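Local coordinates for CEL61B (Hypocrea jecorina, PDB 2VTC), which oxidatively cleaves glycosidic bonds in cellulose as a copper-dependent lytic polysaccharide monooxygenase of family AA9, at residues G111-Y116 with K136-G141; Q147-Q152 with T234-Y239. All coordinates share one frame; numbering follows the deposited sequence.

Contact 1 is the more interior, its centre about 9 Å from the centre of the chain, and pairs two neighbouring strands of the beta-sandwich; contact 2, the more peripheral at about 20 Å, fastens a long loop late in the chain to the turn and helix start that follow strand 133-143. Their centres are about 14 Å apart. The inner contact is mostly a backbone ladder with a bulge, its touching residues buried or partly exposed. The outer one has no strand pairing: one glutamine amide, a water and an aromatic pair do the work, and two touching residues are exposed. Gly141 O and Pro112 O probably accept hydrogen bonds from Ala150 N and Gln151 NE2, respectively.

Contact 1: G111-Y116 with K136-G141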
loop_
_atom_site.group_PDB
_atom_site.type_symbol
_atom_site.label_atom_id
_atom_site.label_comp_id
_atom_site.label_asym_id
_atom_site.label_seq_id
_atom_site.Cartn_x
_atom_site.Cartn_y
_atom_site.Cartn_z
ATOM N N GLY A 111 12.091 6.863 -5.075
ATOM C CA GLY A 111 10.753 6.492 -5.520
ATOM C C GLY A 111 9.603 7.110 -4.754
ATOM O O GLY A 111 9.756 7.547 -3.594
ATOM N N PRO A 112 8.411 7.100 -5.394
ATOM C CA PRO A 112 7.205 7.664 -4.785
ATOM C C PRO A 112 6.491 6.703 -3.823
ATOM O O PRO A 112 6.800 5.511 -3.765
ATOM C CB PRO A 112 6.308 7.924 -5.991
ATOM C CG PRO A 112 6.634 6.770 -6.935
ATOM C CD PRO A 112 8.151 6.580 -6.747
ATOM N N ILE A 113 5.528 7.259 -3.108
ATOM C CA ILE A 113 4.689 6.513 -2.162
ATOM C C ILE A 113 3.237 6.863 -2.457
ATOM O O ILE A 113 2.898 8.045 -2.570
ATOM C CB ILE A 113 5.032 6.900 -0.691
ATOM C CG1 ILE A 113 6.517 6.608 -0.399
ATOM C CG2 ILE A 113 4.097 6.180 0.287
ATOM C CD1 ILE A 113 6.933 6.851 1.033
ATOM N N VAL A 114 2.393 5.829 -2.624
ATOM C CA VAL A 114 0.966 6.049 -2.919
ATOM C C VAL A 114 0.114 5.136 -2.015
ATOM O O VAL A 114 0.559 4.044 -1.626
ATOM C CB VAL A 114 0.637 5.761 -4.419
ATOM C CG1 VAL A 114 1.353 6.749 -5.369
ATOM C CG2 VAL A 114 0.999 4.308 -4.797
ATOM N N THR A 115 -1.094 5.606 -1.680
ATOM C CA THR A 115 -2.053 4.811 -0.896
ATOM C C THR A 115 -3.440 4.889 -1.532
ATOM O O THR A 115 -3.882 5.955 -1.975
ATOM C CB THR A 115 -2.127 5.280 0.574
ATOM O OG1 THR A 115 -0.790 5.391 1.083
ATOM C CG2 THR A 115 -2.877 4.285 1.458
ATOM N N TYR A 116 -4.108 3.736 -1.563
ATOM C CA TYR A 116 -5.449 3.629 -2.166
ATOM C C TYR A 116 -6.421 3.070 -1.127
ATOM O O TYR A 116 -6.003 2.449 -0.123
ATOM C CB TYR A 116 -5.427 2.667 -3.366
ATOM C CG TYR A 116 -4.481 3.035 -4.500
ATOM C CD1 TYR A 116 -4.926 3.737 -5.618
ATOM C CD2 TYR A 116 -3.128 2.644 -4.456
ATOM C CE1 TYR A 116 -4.051 4.087 -6.659
ATOM C CE2 TYR A 116 -2.252 2.981 -5.481
ATOM C CZ TYR A 116 -2.719 3.687 -6.584
ATOM O OH TYR A 116 -1.854 3.998 -7.621
ATOM N N LYS A 136 -7.314 6.403 -5.328
ATOM C CA LYS A 136 -6.093 6.991 -4.738
ATOM C C LYS A 136 -6.439 8.067 -3.708
ATOM O O LYS A 136 -7.171 9.005 -4.026
ATOM C CB LYS A 136 -5.218 7.594 -5.832
ATOM C CG LYS A 136 -3.853 8.102 -5.315
ATOM C CD LYS A 136 -3.060 8.772 -6.431
ATOM C CE LYS A 136 -2.209 7.769 -7.233
ATOM N NZ LYS A 136 -1.610 8.395 -8.466
ATOM N N ILE A 137 -5.909 7.934 -2.492
ATOM C CA ILE A 137 -6.152 8.930 -1.433
ATOM C C ILE A 137 -4.883 9.636 -0.928
ATOM O O ILE A 137 -4.967 10.578 -0.127
ATOM C CB ILE A 137 -6.948 8.328 -0.229
ATOM C CG1 ILE A 137 -6.166 7.184 0.447
ATOM C CG2 ILE A 137 -8.344 7.890 -0.708
ATOM C CD1 ILE A 137 -6.568 6.899 1.874
ATOM N N GLN A 138 -3.724 9.182 -1.399
ATOM C CA GLN A 138 -2.433 9.787 -1.035
ATOM C C GLN A 138 -1.391 9.503 -2.119
ATOM O O GLN A 138 -1.328 8.405 -2.664
ATOM C CB GLN A 138 -1.975 9.250 0.332
ATOM C CG GLN A 138 -0.585 9.725 0.843
ATOM C CD GLN A 138 0.577 8.918 0.255
ATOM O OE1 GLN A 138 0.489 7.689 0.059
ATOM N NE2 GLN A 138 1.691 9.608 -0.018
ATOM N N GLU A 139 -0.600 10.518 -2.456
ATOM C CA GLU A 139 0.560 10.306 -3.327
ATOM C C GLU A 139 1.667 11.315 -3.008
ATOM O O GLU A 139 1.395 12.479 -2.669
ATOM C CB GLU A 139 0.188 10.385 -4.820
ATOM C CG GLU A 139 -0.382 11.735 -5.281
ATOM C CD GLU A 139 -0.684 11.821 -6.756
ATOM O OE1 GLU A 139 -0.474 10.819 -7.494
ATOM O OE2 GLU A 139 -1.116 12.919 -7.198
ATOM N N ALA A 140 2.907 10.853 -3.095
ATOM C CA ALA A 140 4.061 11.734 -2.855
ATOM C C ALA A 140 5.198 11.260 -3.736
ATOM O O ALA A 140 5.476 10.055 -3.830
ATOM C CB ALA A 140 4.460 11.729 -1.383
ATOM N N GLY A 141 5.880 12.211 -4.379
ATOM C CA GLY A 141 6.943 11.882 -5.329
ATOM C C GLY A 141 8.280 12.476 -4.925
ATOM O O GLY A 141 8.765 12.211 -3.821
#
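Ile113 and Ala140 form an antiparallel hydrogen-bonded pair, with Ile113 N 2.9 Å from Ala140 O and the return bond from Ala140 N to Ile113 O. Further on, Thr115 N donates to Gln138 O, while Thr115 O takes two donors, Ile137 N at 2.9 Å and Gln138 N at 3.3 Å. Two residues thus face one: a classic beta bulge in strand 133-143 of the immunoglobulin-like beta-sandwich of AA9 enzymes, where strand 172-182 flanks 113-119 along its other edge.

The side-chain hydrogen bonds between the two strands lie on the face of Thr115 and Gln138. Thr115 OG1 donates to Gln138 OE1 at 2.8 Å and also bonds His178 ND1. The bend of Gln138 at chi2 (-82°) turns its amide across to strand 113-116, bringing NE2 within 3.2 Å of Ile113 O for a weak bond. A leucine in place of the glutamine would probably leave the Thr115 hydroxyl without its acceptor on strand 133-143 and Ile113 O without its weak second donor.

On the other face, Lys136 passes obliquely by the Tyr116 ring, CB 3.8 Å from Tyr116 CE1, before its CE nears Val114 CG1. Lys136 NZ forms a salt bridge with Glu139 OE1 at 2.8 Å, approaching from above the carboxylate plane. Pro242 O and Pro244 O also accept from Lys136 NZ, and Tyr116 OH bonds Tyr221 OH.

Contact 2: Q147-Q152 with T234-Y239; sequences QVWAQQ and TTITSY
Gln147 OE1 is gripped by two donors, Ile236 N at 2.8 Å and a water at 2.7 Å. Gln147 NE2 in turn donates to Ile236 O at 2.8 Å, making two hydrogen bonds to the backbone N and O of one residue, much as a neighbouring strand would bind it. Here the amide ties the long loop after strand 215-216 of the AA9 beta-sandwich to the segment leading into helix 150-156. Both N-H groups point almost straight at their acceptors, at 178°. Ile236 O lies in the Gln147 amide plane, whereas Ile236 N stands tilted from the plane of the side-chain carbonyl. A bend at chi2 (-71°) turns the amide toward the loop, and Tyr144 O also accepts from NE2, so bonds at both ends of the amide restrict its rotation. The water extends this join by donating also to Thr234 O at 2.9 Å, while Thr235 CG2 packs beside the amide.

Next to this polar join is an apolar one. Trp149, at the N-cap position of the helix, sends the far edge of its six-membered ring into the face of Tyr239, a T-shaped pair with planes at 90° and centroids 4.8 Å apart. Tyr239 has CG anti to the backbone nitrogen, which carries the ring across to the indole; beyond it, Tyr239 OH bonds Gly227 O, and the ring also meets Phe230 and Pro112. Ile236 reaches the indole as well, its CD1 4.1 Å from Trp149 CZ2. The indole also packs on Ile142 of strand 133-143. At the aromatic pair, Trp149 CH2 sits over the centre of the Tyr239 ring, 3.5 Å above its plane.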
loop_
_atom_site.group_PDB
_atom_site.type_symbol
_atom_site.label_atom_id
_atom_site.label_comp_id
_atom_site.label_asym_id
_atom_site.label_seq_id
_atom_site.Cartn_x
_atom_site.Cartn_y
_atom_site.Cartn_z
ATOM N N GLN A 147 15.555 17.471 -4.809
ATOM C CA GLN A 147 15.739 16.171 -5.502
ATOM C C GLN A 147 15.614 14.945 -4.570
ATOM O O GLN A 147 16.109 13.847 -4.889
ATOM C CB GLN A 147 17.043 16.137 -6.334
ATOM C CG GLN A 147 17.086 17.172 -7.460
ATOM C CD GLN A 147 16.157 16.871 -8.627
ATOM O OE1 GLN A 147 16.317 15.866 -9.319
ATOM N NE2 GLN A 147 15.205 17.774 -8.884
ATOM N N VAL A 148 14.921 15.139 -3.449
ATOM C CA VAL A 148 14.715 14.085 -2.448
ATOM C C VAL A 148 13.332 13.454 -2.596
ATOM O O VAL A 148 12.318 14.151 -2.638
ATOM C CB VAL A 148 14.894 14.599 -0.998
ATOM C CG1 VAL A 148 14.640 13.496 0.012
ATOM C CG2 VAL A 148 16.321 15.079 -0.797
ATOM N N TRP A 149 13.331 12.124 -2.676
ATOM C CA TRP A 149 12.083 11.340 -2.841
ATOM C C TRP A 149 11.340 11.064 -1.538
ATOM O O TRP A 149 11.923 11.006 -0.444
ATOM C CB TRP A 149 12.418 9.999 -3.490
ATOM C CG TRP A 149 12.772 10.081 -4.912
ATOM C CD1 TRP A 149 14.045 10.153 -5.450
ATOM C CD2 TRP A 149 11.870 10.086 -6.019
ATOM N NE1 TRP A 149 13.970 10.209 -6.823
ATOM C CE2 TRP A 149 12.649 10.170 -7.202
ATOM C CE3 TRP A 149 10.468 10.048 -6.127
ATOM C CZ2 TRP A 149 12.074 10.224 -8.479
ATOM C CZ3 TRP A 149 9.897 10.079 -7.405
ATOM C CH2 TRP A 149 10.692 10.141 -8.561
ATOM N N ALA A 150 10.030 10.845 -1.671
ATOM C CA ALA A 150 9.204 10.412 -0.541
ATOM C C ALA A 150 9.817 9.231 0.222
ATOM O O ALA A 150 9.749 9.192 1.448
ATOM C CB ALA A 150 7.781 10.064 -1.027
ATOM N N GLN A 151 10.418 8.277 -0.492
ATOM C CA GLN A 151 10.998 7.102 0.196
ATOM C C GLN A 151 12.203 7.439 1.093
ATOM O O GLN A 151 12.409 6.809 2.131
ATOM C CB GLN A 151 11.284 5.976 -0.786
ATOM C CG GLN A 151 9.996 5.159 -1.111
ATOM C CD GLN A 151 10.215 4.093 -2.141
ATOM O OE1 GLN A 151 11.020 3.185 -1.950
ATOM N NE2 GLN A 151 9.490 4.182 -3.258
ATOM N N GLN A 152 12.974 8.459 0.707
ATOM C CA GLN A 152 14.015 8.984 1.607
ATOM C C GLN A 152 13.387 9.608 2.862
ATOM O O GLN A 152 13.870 9.397 3.984
ATOM C CB GLN A 152 14.945 9.961 0.859
ATOM C CG GLN A 152 16.082 10.557 1.713
ATOM C CD GLN A 152 16.989 9.515 2.343
ATOM O OE1 GLN A 152 17.043 9.393 3.563
ATOM N NE2 GLN A 152 17.709 8.774 1.523
ATOM N N THR A 234 19.431 11.297 -12.792
ATOM C CA THR A 234 19.647 12.581 -13.449
ATOM C C THR A 234 18.716 13.589 -12.775
ATOM O O THR A 234 17.739 13.195 -12.130
ATOM C CB THR A 234 19.387 12.493 -14.964
ATOM O OG1 THR A 234 19.755 13.735 -15.587
ATOM C CG2 THR A 234 17.905 12.175 -15.263
ATOM N N THR A 235 19.022 14.884 -12.893
ATOM C CA THR A 235 18.160 15.926 -12.337
ATOM C C THR A 235 16.754 15.845 -12.949
ATOM O O THR A 235 16.599 15.800 -14.167
ATOM C CB THR A 235 18.804 17.342 -12.531
ATOM O OG1 THR A 235 20.095 17.348 -11.913
ATOM C CG2 THR A 235 17.961 18.418 -11.898
ATOM N N ILE A 236 15.731 15.794 -12.094
ATOM C CA ILE A 236 14.344 15.679 -12.552
ATOM C C ILE A 236 13.580 16.962 -12.256
ATOM O O ILE A 236 13.545 17.419 -11.107
ATOM C CB ILE A 236 13.651 14.435 -11.900
ATOM C CG1 ILE A 236 14.307 13.157 -12.448
ATOM C CG2 ILE A 236 12.134 14.439 -12.131
ATOM C CD1 ILE A 236 14.068 11.922 -11.606
ATOM N N THR A 237 12.980 17.539 -13.294
ATOM C CA THR A 237 12.222 18.782 -13.146
ATOM C C THR A 237 10.719 18.573 -13.230
ATOM O O THR A 237 9.937 19.442 -12.824
ATOM C CB THR A 237 12.656 19.838 -14.186
ATOM O OG1 THR A 237 12.537 19.291 -15.505
ATOM C CG2 THR A 237 14.101 20.230 -13.941
ATOM N N SER A 238 10.326 17.408 -13.747
ATOM C CA SER A 238 8.929 17.036 -13.883
ATOM C C SER A 238 8.794 15.514 -13.727
ATOM O O SER A 238 9.506 14.763 -14.382
ATOM C CB SER A 238 8.433 17.466 -15.260
ATOM O OG SER A 238 7.055 17.257 -15.395
ATOM N N TYR A 239 7.894 15.081 -12.845
ATOM C CA TYR A 239 7.653 13.642 -12.631
ATOM C C TYR A 239 6.152 13.353 -12.542
ATOM O O TYR A 239 5.433 14.015 -11.794
ATOM C CB TYR A 239 8.365 13.162 -11.363
ATOM C CG TYR A 239 8.151 11.689 -11.044
ATOM C CD1 TYR A 239 8.759 10.693 -11.825
ATOM C CD2 TYR A 239 7.335 11.297 -9.978
ATOM C CE1 TYR A 239 8.559 9.333 -11.546
ATOM C CE2 TYR A 239 7.122 9.951 -9.693
ATOM C CZ TYR A 239 7.743 8.978 -10.476
ATOM O OH TYR A 239 7.540 7.643 -10.206
HETATM O O HOH W 1 16.961 13.275 -9.384
#